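Local coordinates for PRESAN domain-containing protein (Plasmodium falciparum, PDB 7D2W) that is of unknown function but belongs to the PHIST (PRESAN-domain) proteins of the malaria parasite and is probably a helical-bundle module for protein binding, at residues D85-L90 / D123-V128; N89-A94 / I115-C120; T133-R138 / I160-K165; N137-L142 / S154-C159. One frame throughout, in Å; residues are numbered along the deposited sequence.

Interaction 1: residues D85-L90 / D123-V128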
loop_
_atom_site.group_PDB
_atom_site.type_symbol
_atom_site.label_atom_id
_atom_site.label_comp_id
_atom_site.label_asym_id
_atom_site.label_seq_id
_atom_site.Cartn_x
_atom_site.Cartn_y
_atom_site.Cartn_z
ATOM N N ASP A 85 -7.709 8.653 -8.783
ATOM C CA ASP A 85 -6.286 8.740 -9.104
ATOM C C ASP A 85 -5.750 7.422 -9.654
ATOM O O ASP A 85 -4.938 7.413 -10.590
ATOM C CB ASP A 85 -5.488 9.124 -7.860
ATOM C CG ASP A 85 -5.722 10.561 -7.424
ATOM O OD1 ASP A 85 -6.297 11.365 -8.192
ATOM O OD2 ASP A 85 -5.326 10.875 -6.292
ATOM N N LEU A 86 -6.152 6.306 -9.052
ATOM C CA LEU A 86 -5.736 4.995 -9.544
ATOM C C LEU A 86 -6.186 4.781 -10.988
ATOM O O LEU A 86 -5.404 4.333 -11.835
ATOM C CB LEU A 86 -6.305 3.907 -8.629
ATOM C CG LEU A 86 -6.269 2.482 -9.184
ATOM C CD1 LEU A 86 -4.858 1.945 -9.091
ATOM C CD2 LEU A 86 -7.239 1.582 -8.411
ATOM N N LEU A 87 -7.450 5.090 -11.286
ATOM C CA LEU A 87 -7.965 4.885 -12.636
ATOM C C LEU A 87 -7.285 5.815 -13.631
ATOM O O LEU A 87 -7.052 5.435 -14.784
ATOM C CB LEU A 87 -9.476 5.097 -12.664
ATOM C CG LEU A 87 -10.274 4.031 -11.915
ATOM C CD1 LEU A 87 -11.744 4.393 -11.965
ATOM C CD2 LEU A 87 -10.021 2.651 -12.520
ATOM N N LYS A 88 -6.970 7.036 -13.201
ATOM C CA LYS A 88 -6.215 7.958 -14.047
ATOM C C LYS A 88 -4.834 7.391 -14.352
ATOM O O LYS A 88 -4.378 7.404 -15.508
ATOM C CB LYS A 88 -6.109 9.324 -13.352
ATOM C CG LYS A 88 -5.462 10.464 -14.174
ATOM C CD LYS A 88 -5.476 11.773 -13.366
ATOM C CE LYS A 88 -4.745 12.914 -14.070
ATOM N NZ LYS A 88 -5.512 13.478 -15.221
ATOM N N ASN A 89 -4.160 6.867 -13.329
ATOM C CA ASN A 89 -2.819 6.330 -13.534
ATOM C C ASN A 89 -2.854 5.050 -14.362
ATOM O O ASN A 89 -1.971 4.825 -15.196
ATOM C CB ASN A 89 -2.140 6.103 -12.185
ATOM C CG ASN A 89 -2.067 7.371 -11.363
ATOM O OD1 ASN A 89 -2.061 8.468 -11.912
ATOM N ND2 ASN A 89 -2.034 7.230 -10.039
ATOM N N LEU A 90 -3.870 4.206 -14.161
ATOM C CA LEU A 90 -3.972 2.981 -14.946
ATOM C C LEU A 90 -4.310 3.280 -16.401
ATOM O O LEU A 90 -3.782 2.631 -17.316
ATOM C CB LEU A 90 -5.010 2.050 -14.322
ATOM C CG LEU A 90 -4.513 1.284 -13.085
ATOM C CD1 LEU A 90 -5.550 0.228 -12.643
ATOM C CD2 LEU A 90 -3.151 0.634 -13.324
ATOM N N ASP A 123 -13.575 -4.404 -12.788
ATOM C CA ASP A 123 -12.950 -5.032 -11.630
ATOM C C ASP A 123 -12.603 -4.013 -10.549
ATOM O O ASP A 123 -12.901 -4.219 -9.362
ATOM C CB ASP A 123 -11.700 -5.788 -12.084
ATOM C CG ASP A 123 -11.017 -6.530 -10.956
ATOM O OD1 ASP A 123 -11.694 -7.298 -10.236
ATOM O OD2 ASP A 123 -9.794 -6.343 -10.796
ATOM N N CYS A 124 -11.939 -2.922 -10.934
ATOM C CA CYS A 124 -11.540 -1.931 -9.939
ATOM C C CYS A 124 -12.762 -1.344 -9.242
ATOM O O CYS A 124 -12.810 -1.252 -8.013
ATOM C CB CYS A 124 -10.712 -0.825 -10.599
ATOM S SG CYS A 124 -9.040 -1.327 -11.185
ATOM N N ASN A 125 -13.769 -0.956 -10.015
ATOM C CA ASN A 125 -14.946 -0.344 -9.414
ATOM C C ASN A 125 -15.709 -1.330 -8.533
ATOM O O ASN A 125 -16.236 -0.952 -7.481
ATOM C CB ASN A 125 -15.827 0.242 -10.515
ATOM C CG ASN A 125 -15.255 1.553 -11.055
ATOM O OD1 ASN A 125 -15.042 2.495 -10.296
ATOM N ND2 ASN A 125 -14.958 1.596 -12.347
ATOM N N MET A 126 -15.766 -2.604 -8.924
ATOM C CA MET A 126 -16.423 -3.584 -8.057
ATOM C C MET A 126 -15.665 -3.783 -6.741
ATOM O O MET A 126 -16.283 -3.897 -5.675
ATOM C CB MET A 126 -16.572 -4.917 -8.789
ATOM C CG MET A 126 -17.459 -5.883 -8.039
ATOM S SD MET A 126 -19.195 -5.412 -7.947
ATOM C CE MET A 126 -19.419 -4.629 -9.542
ATOM N N MET A 127 -14.332 -3.851 -6.789
ATOM C CA MET A 127 -13.572 -4.008 -5.549
ATOM C C MET A 127 -13.752 -2.792 -4.637
ATOM O O MET A 127 -14.012 -2.941 -3.437
ATOM C CB MET A 127 -12.086 -4.248 -5.849
ATOM C CG MET A 127 -11.771 -5.622 -6.511
ATOM S SD MET A 127 -12.353 -7.026 -5.541
ATOM C CE MET A 127 -11.227 -6.936 -4.128
ATOM N N VAL A 128 -13.646 -1.577 -5.185
ATOM C CA VAL A 128 -13.717 -0.407 -4.300
ATOM C C VAL A 128 -15.145 -0.186 -3.809
ATOM O O VAL A 128 -15.364 0.164 -2.641
ATOM C CB VAL A 128 -13.125 0.865 -4.953
ATOM C CG1 VAL A 128 -11.647 0.666 -5.306
ATOM C CG2 VAL A 128 -13.926 1.337 -6.157
#
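L86, L87 and L90 of helix 65-93 meet C124 and N125 of helix 117-144 in an antiparallel pair of the four-helix bundle. The two short axes run at 163° and come within 11.6 Å of each other. The spacing is wide, and side chains alone bridge it. No hydrogen bond joins the segments. C124 is the residue on which the leucines converge. Its SG lies beside its own backbone N and anti to the carbonyl carbon (chi1 -69°). From there the sulfur meets one methyl of each of two leucines: L90 CD1 lies 4.1 Å from C124 SG, and L86 CD2 is a little farther off. L87 uses another part of the cysteine. Its CD2 methyl rests on C124 CB at 4.0 Å. The contact is apolar and mostly buried, with L86, L90 and C124 in the interior and L87 and N125 nearer the surface. Helix 149-181 closes the inner side, where Y171 touches L86 and L90. N125 lies at the outer margin, and its ND2 makes a weak hydrogen bond to S121 O on its own helix. The amide passes the other branch of L87 obliquely, with L87 CD1 and N125 OD1 4.2 Å apart.

Interaction 2: residues N89-A94 / I115-C120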
loop_
_atom_site.group_PDB
_atom_site.type_symbol
_atom_site.label_atom_id
_atom_site.label_comp_id
_atom_site.label_asym_id
_atom_site.label_seq_id
_atom_site.Cartn_x
_atom_site.Cartn_y
_atom_site.Cartn_z
ATOM N N ASN A 89 -4.160 6.867 -13.329
ATOM C CA ASN A 89 -2.819 6.330 -13.534
ATOM C C ASN A 89 -2.854 5.050 -14.362
ATOM O O ASN A 89 -1.971 4.825 -15.196
ATOM C CB ASN A 89 -2.140 6.103 -12.185
ATOM C CG ASN A 89 -2.067 7.371 -11.363
ATOM O OD1 ASN A 89 -2.061 8.468 -11.912
ATOM N ND2 ASN A 89 -2.034 7.230 -10.039
ATOM N N LEU A 90 -3.870 4.206 -14.161
ATOM C CA LEU A 90 -3.972 2.981 -14.946
ATOM C C LEU A 90 -4.310 3.280 -16.401
ATOM O O LEU A 90 -3.782 2.631 -17.316
ATOM C CB LEU A 90 -5.010 2.050 -14.322
ATOM C CG LEU A 90 -4.513 1.284 -13.085
ATOM C CD1 LEU A 90 -5.550 0.228 -12.643
ATOM C CD2 LEU A 90 -3.151 0.634 -13.324
ATOM N N ARG A 91 -5.179 4.266 -16.637
ATOM C CA ARG A 91 -5.492 4.658 -18.004
ATOM C C ARG A 91 -4.238 5.086 -18.753
ATOM O O ARG A 91 -4.107 4.822 -19.952
ATOM C CB ARG A 91 -6.523 5.789 -17.998
ATOM C CG ARG A 91 -7.016 6.164 -19.372
ATOM C CD ARG A 91 -7.907 5.074 -19.956
ATOM N NE ARG A 91 -7.168 4.229 -20.891
ATOM C CZ ARG A 91 -7.708 3.636 -21.948
ATOM N NH1 ARG A 91 -8.998 3.794 -22.209
ATOM N NH2 ARG A 91 -6.957 2.886 -22.744
ATOM N N GLY A 92 -3.292 5.712 -18.052
ATOM C CA GLY A 92 -2.066 6.147 -18.695
ATOM C C GLY A 92 -1.237 5.003 -19.241
ATOM O O GLY A 92 -0.603 5.134 -20.291
ATOM N N ILE A 93 -1.220 3.866 -18.540
ATOM C CA ILE A 93 -0.369 2.747 -18.938
ATOM C C ILE A 93 -1.144 1.643 -19.638
ATOM O O ILE A 93 -0.533 0.690 -20.129
ATOM C CB ILE A 93 0.402 2.179 -17.733
ATOM C CG1 ILE A 93 -0.558 1.501 -16.759
ATOM C CG2 ILE A 93 1.183 3.288 -17.039
ATOM C CD1 ILE A 93 0.108 1.023 -15.483
ATOM N N ALA A 94 -2.467 1.746 -19.705
ATOM C CA ALA A 94 -3.251 0.811 -20.490
ATOM C C ALA A 94 -2.892 0.939 -21.972
ATOM O O ALA A 94 -2.593 2.034 -22.458
ATOM C CB ALA A 94 -4.744 1.069 -20.294
ATOM N N ILE A 115 -7.066 -8.662 -21.442
ATOM C CA ILE A 115 -7.901 -7.785 -20.633
ATOM C C ILE A 115 -7.996 -6.412 -21.284
ATOM O O ILE A 115 -7.005 -5.862 -21.785
ATOM C CB ILE A 115 -7.382 -7.682 -19.187
ATOM C CG1 ILE A 115 -8.443 -7.011 -18.320
ATOM C CG2 ILE A 115 -6.133 -6.852 -19.105
ATOM C CD1 ILE A 115 -9.848 -7.485 -18.617
ATOM N N THR A 116 -9.207 -5.872 -21.308
ATOM C CA THR A 116 -9.491 -4.580 -21.899
ATOM C C THR A 116 -9.591 -3.518 -20.811
ATOM O O THR A 116 -9.615 -3.812 -19.610
ATOM C CB THR A 116 -10.789 -4.634 -22.697
ATOM O OG1 THR A 116 -11.885 -4.872 -21.803
ATOM C CG2 THR A 116 -10.725 -5.731 -23.767
ATOM N N TRP A 117 -9.662 -2.258 -21.248
ATOM C CA TRP A 117 -9.847 -1.195 -20.269
ATOM C C TRP A 117 -11.179 -1.354 -19.549
ATOM O O TRP A 117 -11.262 -1.148 -18.333
ATOM C CB TRP A 117 -9.764 0.192 -20.921
ATOM C CG TRP A 117 -10.140 1.211 -19.895
ATOM C CD1 TRP A 117 -11.319 1.904 -19.804
ATOM C CD2 TRP A 117 -9.380 1.562 -18.745
ATOM N NE1 TRP A 117 -11.309 2.698 -18.688
ATOM C CE2 TRP A 117 -10.130 2.507 -18.019
ATOM C CE3 TRP A 117 -8.123 1.184 -18.264
ATOM C CZ2 TRP A 117 -9.664 3.079 -16.844
ATOM C CZ3 TRP A 117 -7.662 1.755 -17.101
ATOM C CH2 TRP A 117 -8.428 2.692 -16.400
ATOM N N GLN A 118 -12.230 -1.725 -20.289
ATOM C CA GLN A 118 -13.541 -1.936 -19.683
ATOM C C GLN A 118 -13.490 -3.028 -18.617
ATOM O O GLN A 118 -14.167 -2.931 -17.590
ATOM C CB GLN A 118 -14.568 -2.281 -20.761
ATOM C CG GLN A 118 -15.239 -1.073 -21.393
ATOM N N GLY A 119 -12.683 -4.068 -18.833
ATOM C CA GLY A 119 -12.560 -5.112 -17.824
ATOM C C GLY A 119 -11.846 -4.632 -16.571
ATOM O O GLY A 119 -12.285 -4.902 -15.443
ATOM N N CYS A 120 -10.718 -3.930 -16.755
ATOM C CA CYS A 120 -9.991 -3.349 -15.629
ATOM C C CYS A 120 -10.893 -2.422 -14.827
ATOM O O CYS A 120 -10.931 -2.478 -13.589
ATOM C CB CYS A 120 -8.763 -2.582 -16.154
ATOM S SG CYS A 120 -8.032 -1.400 -15.015
#
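The guanidinium of R91 lies flat on the indole of W117. Their planes are 12° apart and the group centres 4.3 Å. The arginine covers the indole with two different parts. R91 CD sits over the middle of the six-membered ring as a CH-pi contact, 3.9 Å from its centroid. The charged end reaches over the five-membered ring and makes a cation-pi contact, with R91 NH1 3.7 Å from W117 CG. Bends at chi2 (71°) and chi3 (-99°) fold the chain back over the ring face. W117 stands in the first turn of helix 117-144. The pair lies near one end of the four-helix bundle, where this helix begins beside the C-terminal part of helix 65-93. T116 is the N-cap of that first turn: its OG1 accepts from G119 N at 3.2 Å. The indole also meets the helix 65-93 backbone, with W117 CZ3 3.6 Å from R91 N. L90 CB lies at the ring edge, in its plane. A94 CB approaches W117 CE3 obliquely at 3.9 Å. On the buried side, L90 CD1 touches C120 SG at 3.8 Å. Here helix 149-181 joins in, with F178 on A94 and Y174 on C120.

Interaction 3: residues T133-R138 / I160-K165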
loop_
_atom_site.group_PDB
_atom_site.type_symbol
_atom_site.label_atom_id
_atom_site.label_comp_id
_atom_site.label_asym_id
_atom_site.label_seq_id
_atom_site.Cartn_x
_atom_site.Cartn_y
_atom_site.Cartn_z
ATOM N N THR A 133 -18.948 -0.275 0.926
ATOM C CA THR A 133 -20.142 -0.768 1.606
ATOM C C THR A 133 -19.780 -1.522 2.880
ATOM O O THR A 133 -20.397 -1.320 3.932
ATOM C CB THR A 133 -20.948 -1.676 0.669
ATOM O OG1 THR A 133 -21.390 -0.923 -0.461
ATOM C CG2 THR A 133 -22.152 -2.258 1.393
ATOM N N GLU A 134 -18.789 -2.414 2.796
ATOM C CA GLU A 134 -18.384 -3.197 3.960
ATOM C C GLU A 134 -17.858 -2.302 5.078
ATOM O O GLU A 134 -18.206 -2.490 6.249
ATOM C CB GLU A 134 -17.327 -4.222 3.549
ATOM C CG GLU A 134 -16.684 -4.949 4.724
ATOM C CD GLU A 134 -15.226 -5.296 4.469
ATOM O OE1 GLU A 134 -14.950 -6.068 3.522
ATOM O OE2 GLU A 134 -14.353 -4.787 5.209
ATOM N N GLN A 135 -17.025 -1.311 4.737
ATOM C CA GLN A 135 -16.514 -0.400 5.756
ATOM C C GLN A 135 -17.626 0.430 6.386
ATOM O O GLN A 135 -17.655 0.615 7.607
ATOM C CB GLN A 135 -15.438 0.509 5.152
ATOM C CG GLN A 135 -14.157 -0.266 4.855
ATOM C CD GLN A 135 -13.031 0.629 4.394
ATOM O OE1 GLN A 135 -13.239 1.805 4.081
ATOM N NE2 GLN A 135 -11.823 0.085 4.362
ATOM N N THR A 136 -18.535 0.968 5.571
ATOM C CA THR A 136 -19.627 1.770 6.117
ATOM C C THR A 136 -20.472 0.958 7.094
ATOM O O THR A 136 -20.872 1.464 8.151
ATOM C CB THR A 136 -20.488 2.317 4.979
ATOM O OG1 THR A 136 -19.724 3.281 4.247
ATOM C CG2 THR A 136 -21.768 2.989 5.521
ATOM N N ASN A 137 -20.740 -0.310 6.767
ATOM C CA ASN A 137 -21.506 -1.156 7.679
ATOM C C ASN A 137 -20.760 -1.364 8.988
ATOM O O ASN A 137 -21.362 -1.301 10.067
ATOM C CB ASN A 137 -21.809 -2.509 7.030
ATOM C CG ASN A 137 -22.810 -2.396 5.908
ATOM O OD1 ASN A 137 -23.547 -1.414 5.824
ATOM N ND2 ASN A 137 -22.840 -3.398 5.033
ATOM N N ARG A 138 -19.452 -1.641 8.912
ATOM C CA ARG A 138 -18.653 -1.755 10.126
ATOM C C ARG A 138 -18.651 -0.444 10.908
ATOM O O ARG A 138 -18.625 -0.457 12.143
ATOM C CB ARG A 138 -17.224 -2.189 9.778
ATOM C CG ARG A 138 -17.112 -3.676 9.362
ATOM C CD ARG A 138 -15.813 -3.992 8.610
ATOM N NE ARG A 138 -14.620 -3.539 9.325
ATOM C CZ ARG A 138 -13.496 -3.124 8.735
ATOM N NH1 ARG A 138 -13.379 -3.114 7.403
ATOM N NH2 ARG A 138 -12.480 -2.721 9.483
ATOM N N ILE A 160 -8.971 3.790 5.942
ATOM C CA ILE A 160 -8.243 4.496 4.895
ATOM C C ILE A 160 -6.998 3.710 4.500
ATOM O O ILE A 160 -6.705 3.550 3.306
ATOM C CB ILE A 160 -7.931 5.931 5.362
ATOM C CG1 ILE A 160 -9.248 6.712 5.462
ATOM C CG2 ILE A 160 -6.966 6.656 4.377
ATOM C CD1 ILE A 160 -9.099 8.044 6.193
ATOM N N ASP A 161 -6.272 3.165 5.488
ATOM C CA ASP A 161 -5.120 2.310 5.180
ATOM C C ASP A 161 -5.532 1.113 4.334
ATOM O O ASP A 161 -4.804 0.702 3.424
ATOM C CB ASP A 161 -4.464 1.782 6.460
ATOM C CG ASP A 161 -3.866 2.866 7.331
ATOM O OD1 ASP A 161 -3.527 3.950 6.824
ATOM O OD2 ASP A 161 -3.700 2.598 8.543
ATOM N N GLU A 162 -6.676 0.511 4.657
ATOM C CA GLU A 162 -7.157 -0.642 3.899
ATOM C C GLU A 162 -7.483 -0.266 2.455
ATOM O O GLU A 162 -7.229 -1.051 1.525
ATOM C CB GLU A 162 -8.383 -1.241 4.593
ATOM C CG GLU A 162 -8.895 -2.523 3.948
ATOM C CD GLU A 162 -10.070 -3.124 4.697
ATOM O OE1 GLU A 162 -10.671 -2.415 5.544
ATOM O OE2 GLU A 162 -10.382 -4.308 4.440
ATOM N N PHE A 163 -8.058 0.923 2.244
ATOM C CA PHE A 163 -8.286 1.406 0.882
ATOM C C PHE A 163 -6.973 1.676 0.157
ATOM O O PHE A 163 -6.859 1.431 -1.052
ATOM C CB PHE A 163 -9.156 2.674 0.904
ATOM C CG PHE A 163 -10.525 2.451 0.342
ATOM C CD1 PHE A 163 -10.712 2.398 -1.034
ATOM C CD2 PHE A 163 -11.617 2.242 1.182
ATOM C CE1 PHE A 163 -11.975 2.153 -1.565
ATOM C CE2 PHE A 163 -12.892 1.999 0.658
ATOM C CZ PHE A 163 -13.067 1.945 -0.711
ATOM N N ASP A 164 -5.973 2.206 0.869
ATOM C CA ASP A 164 -4.677 2.407 0.237
ATOM C C ASP A 164 -4.072 1.074 -0.195
ATOM O O ASP A 164 -3.458 0.984 -1.269
ATOM C CB ASP A 164 -3.725 3.135 1.182
ATOM C CG ASP A 164 -4.095 4.593 1.385
ATOM O OD1 ASP A 164 -4.927 5.139 0.604
ATOM O OD2 ASP A 164 -3.538 5.193 2.333
ATOM N N LYS A 165 -4.235 0.034 0.622
ATOM C CA LYS A 165 -3.711 -1.276 0.241
ATOM C C LYS A 165 -4.474 -1.844 -0.945
ATOM O O LYS A 165 -3.872 -2.438 -1.845
ATOM C CB LYS A 165 -3.751 -2.256 1.414
ATOM C CG LYS A 165 -3.501 -3.727 0.970
ATOM C CD LYS A 165 -2.539 -4.488 1.849
ATOM C CE LYS A 165 -2.277 -5.907 1.297
ATOM N NZ LYS A 165 -1.476 -5.969 0.012
HETATM O O HOH W 1 -9.938 -1.987 7.891
#
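Q135 and E162 link two antiparallel helices of the bundle, 117-144 and 149-181, which form a helical hairpin. The short axes are 11.7 Å apart, so long polar side chains span the gap. The tight part is around the buried Q135. Its chain is extended beyond CG and passes that of E162 in the opposite direction. Q135 NE2 donates to E162 OE1 at 3.0 Å. The acceptor lies in the amide plane, but the donor comes from above the carboxylate plane. The same NE2 also bonds C159 O. The other amide atom, Q135 OE1, packs against the edge of the F163 ring, in its plane, 3.4 Å from CD2. K75 NZ of helix 65-93 hydrogen-bonds to this oxygen, so both ends of the amide are held. F163 is buried as well, packed on C79, V128 and L131. The outer side is looser and charged. R138 NH1 makes a salt bridge to E134 OE2 at 2.9 Å within its helix. Its link across to E162 OE1 is weak, at 3.4 Å. The arginine lies among two carboxylates and probably eases their repulsion, since E134 OE2 and E162 OE2 are 4.1 Å apart. A water also links the two helices: it donates to E162 OE1 and accepts from R138 NH2 at 3.1 Å, in the guanidinium plane.

Interaction 4: residues N137-L142 / S154-C159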
loop_
_atom_site.group_PDB
_atom_site.type_symbol
_atom_site.label_atom_id
_atom_site.label_comp_id
_atom_site.label_asym_id
_atom_site.label_seq_id
_atom_site.Cartn_x
_atom_site.Cartn_y
_atom_site.Cartn_z
ATOM N N ASN A 137 -20.740 -0.310 6.767
ATOM C CA ASN A 137 -21.506 -1.156 7.679
ATOM C C ASN A 137 -20.760 -1.364 8.988
ATOM O O ASN A 137 -21.362 -1.301 10.067
ATOM C CB ASN A 137 -21.809 -2.509 7.030
ATOM C CG ASN A 137 -22.810 -2.396 5.908
ATOM O OD1 ASN A 137 -23.547 -1.414 5.824
ATOM N ND2 ASN A 137 -22.840 -3.398 5.033
ATOM N N ARG A 138 -19.452 -1.641 8.912
ATOM C CA ARG A 138 -18.653 -1.755 10.126
ATOM C C ARG A 138 -18.651 -0.444 10.908
ATOM O O ARG A 138 -18.625 -0.457 12.143
ATOM C CB ARG A 138 -17.224 -2.189 9.778
ATOM C CG ARG A 138 -17.112 -3.676 9.362
ATOM C CD ARG A 138 -15.813 -3.992 8.610
ATOM N NE ARG A 138 -14.620 -3.539 9.325
ATOM C CZ ARG A 138 -13.496 -3.124 8.735
ATOM N NH1 ARG A 138 -13.379 -3.114 7.403
ATOM N NH2 ARG A 138 -12.480 -2.721 9.483
ATOM N N PHE A 139 -18.707 0.695 10.211
ATOM C CA PHE A 139 -18.732 1.985 10.893
ATOM C C PHE A 139 -20.025 2.171 11.686
ATOM O O PHE A 139 -19.996 2.572 12.856
ATOM C CB PHE A 139 -18.558 3.109 9.866
ATOM C CG PHE A 139 -18.569 4.486 10.456
ATOM C CD1 PHE A 139 -17.589 4.881 11.353
ATOM C CD2 PHE A 139 -19.544 5.397 10.089
ATOM C CE1 PHE A 139 -17.590 6.153 11.886
ATOM C CE2 PHE A 139 -19.546 6.681 10.616
ATOM C CZ PHE A 139 -18.563 7.054 11.516
ATOM N N TYR A 140 -21.172 1.886 11.066
ATOM C CA TYR A 140 -22.440 2.056 11.769
ATOM C C TYR A 140 -22.550 1.110 12.959
ATOM O O TYR A 140 -23.108 1.474 14.002
ATOM C CB TYR A 140 -23.601 1.866 10.795
ATOM C CG TYR A 140 -23.968 3.142 10.083
ATOM C CD1 TYR A 140 -24.839 4.058 10.662
ATOM C CD2 TYR A 140 -23.442 3.435 8.835
ATOM C CE1 TYR A 140 -25.176 5.234 10.009
ATOM C CE2 TYR A 140 -23.767 4.607 8.177
ATOM C CZ TYR A 140 -24.632 5.500 8.763
ATOM O OH TYR A 140 -24.956 6.661 8.102
ATOM N N ASN A 141 -22.013 -0.103 12.835
ATOM C CA ASN A 141 -22.035 -1.020 13.970
ATOM C C ASN A 141 -21.195 -0.487 15.125
ATOM O O ASN A 141 -21.600 -0.576 16.288
ATOM C CB ASN A 141 -21.573 -2.408 13.528
ATOM C CG ASN A 141 -22.571 -3.078 12.591
ATOM O OD1 ASN A 141 -23.570 -2.474 12.201
ATOM N ND2 ASN A 141 -22.303 -4.328 12.226
ATOM N N LEU A 142 -20.030 0.087 14.824
ATOM C CA LEU A 142 -19.220 0.724 15.857
ATOM C C LEU A 142 -19.985 1.843 16.543
ATOM O O LEU A 142 -19.981 1.950 17.773
ATOM C CB LEU A 142 -17.942 1.272 15.238
ATOM C CG LEU A 142 -16.656 1.143 16.036
ATOM C CD1 LEU A 142 -16.481 -0.275 16.535
ATOM C CD2 LEU A 142 -15.516 1.517 15.127
ATOM N N SER A 154 -9.152 4.919 15.471
ATOM C CA SER A 154 -8.316 3.878 14.889
ATOM C C SER A 154 -9.056 3.153 13.777
ATOM O O SER A 154 -8.457 2.802 12.753
ATOM C CB SER A 154 -7.869 2.885 15.968
ATOM O OG SER A 154 -7.204 3.567 17.015
ATOM N N PHE A 155 -10.358 2.915 13.959
ATOM C CA PHE A 155 -11.127 2.245 12.915
ATOM C C PHE A 155 -11.109 3.057 11.621
ATOM O O PHE A 155 -10.862 2.515 10.534
ATOM C CB PHE A 155 -12.559 2.005 13.395
ATOM C CG PHE A 155 -13.513 1.667 12.290
ATOM C CD1 PHE A 155 -13.633 0.361 11.832
ATOM C CD2 PHE A 155 -14.272 2.665 11.688
ATOM C CE1 PHE A 155 -14.505 0.049 10.805
ATOM C CE2 PHE A 155 -15.138 2.372 10.662
ATOM C CZ PHE A 155 -15.260 1.044 10.219
ATOM N N ILE A 156 -11.353 4.371 11.718
ATOM C CA ILE A 156 -11.434 5.182 10.505
ATOM C C ILE A 156 -10.080 5.237 9.812
ATOM O O ILE A 156 -9.986 5.077 8.582
ATOM C CB ILE A 156 -11.968 6.595 10.822
ATOM C CG1 ILE A 156 -13.405 6.532 11.348
ATOM C CG2 ILE A 156 -11.915 7.480 9.559
ATOM C CD1 ILE A 156 -13.912 7.888 11.924
ATOM N N ARG A 157 -8.999 5.463 10.574
ATOM C CA ARG A 157 -7.669 5.496 9.968
ATOM C C ARG A 157 -7.323 4.142 9.356
ATOM O O ARG A 157 -6.745 4.074 8.266
ATOM C CB ARG A 157 -6.612 5.926 10.998
ATOM C CG ARG A 157 -5.166 6.057 10.434
ATOM C CD ARG A 157 -4.352 7.219 11.057
ATOM N NE ARG A 157 -3.176 7.594 10.257
ATOM C CZ ARG A 157 -2.353 8.597 10.559
ATOM N NH1 ARG A 157 -1.304 8.884 9.772
ATOM N NH2 ARG A 157 -2.582 9.333 11.646
ATOM N N SER A 158 -7.714 3.049 10.017
ATOM C CA SER A 158 -7.435 1.728 9.450
ATOM C C SER A 158 -8.242 1.468 8.182
ATOM O O SER A 158 -7.752 0.778 7.284
ATOM C CB SER A 158 -7.688 0.628 10.490
ATOM O OG SER A 158 -6.568 0.568 11.359
ATOM N N CYS A 159 -9.463 2.010 8.079
ATOM C CA CYS A 159 -10.219 1.890 6.833
ATOM C C CYS A 159 -9.523 2.608 5.682
ATOM O O CYS A 159 -9.501 2.115 4.551
ATOM C CB CYS A 159 -11.627 2.449 7.016
ATOM S SG CYS A 159 -12.694 1.314 7.906
#
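Segments 137-142 and 154-159 run almost exactly antiparallel, at 176°, with F139 and F155 the nearest pair, 7.9 Å between their CA atoms. F155 carries the contact. Its CG is anti to the backbone N (chi1 164°), which sends the ring across to the other helix between R138, F139 and L142. L142 CD2 lies 3.5 Å from F155 CB and equally near CG. F139 meets the far end of the ring: F155 CE2 lies at the edge of the F139 ring, 3.6 Å from CD1. F155 CZ also comes within 3.5 Å of F139 N. This is the turn end of the hairpin of helices 117-144 and 149-181 in the four-helix bundle. On the inner side F139 CE1 touches I156 CD1 at 4.1 Å, and W72 of helix 65-93 stacks on F139. On the outer side R138 CB packs on F155 CE1 at 3.7 Å. The guanidinium of R138, whose strongest partner is E134, stands nearly upright to the phenyl plane. Its NE lies at the ring edge. C159 SG, one turn on in the same helix, lies over one face of F155, toward its rim. S154 and S158 hydrogen-bond to D150 and R157 of the second subunit.

In the fold
Interactions 1 and 2 pair helix 65-93 with helix 117-144; interactions 3 and 4 pair helix 117-144 with helix 149-181. Helix 117-144 is thus common to all four. Interaction 1 is the most buried, apolar packing apart from the edge at N125. Interaction 2, next to it and sharing L90, is at the bundle end and adds the exposed R91 stacked on one face of the W117 indole. Interaction 3 lies nearest the chain centre, yet it alone has hydrogen bonds between its segments, with an amide inside and charges outside. Interaction 4 continues it toward the turn with aromatic packing, and R138 serves both. Interactions 2 and 4 lie on opposite sides of the chain centre, their centres about 31 Å apart.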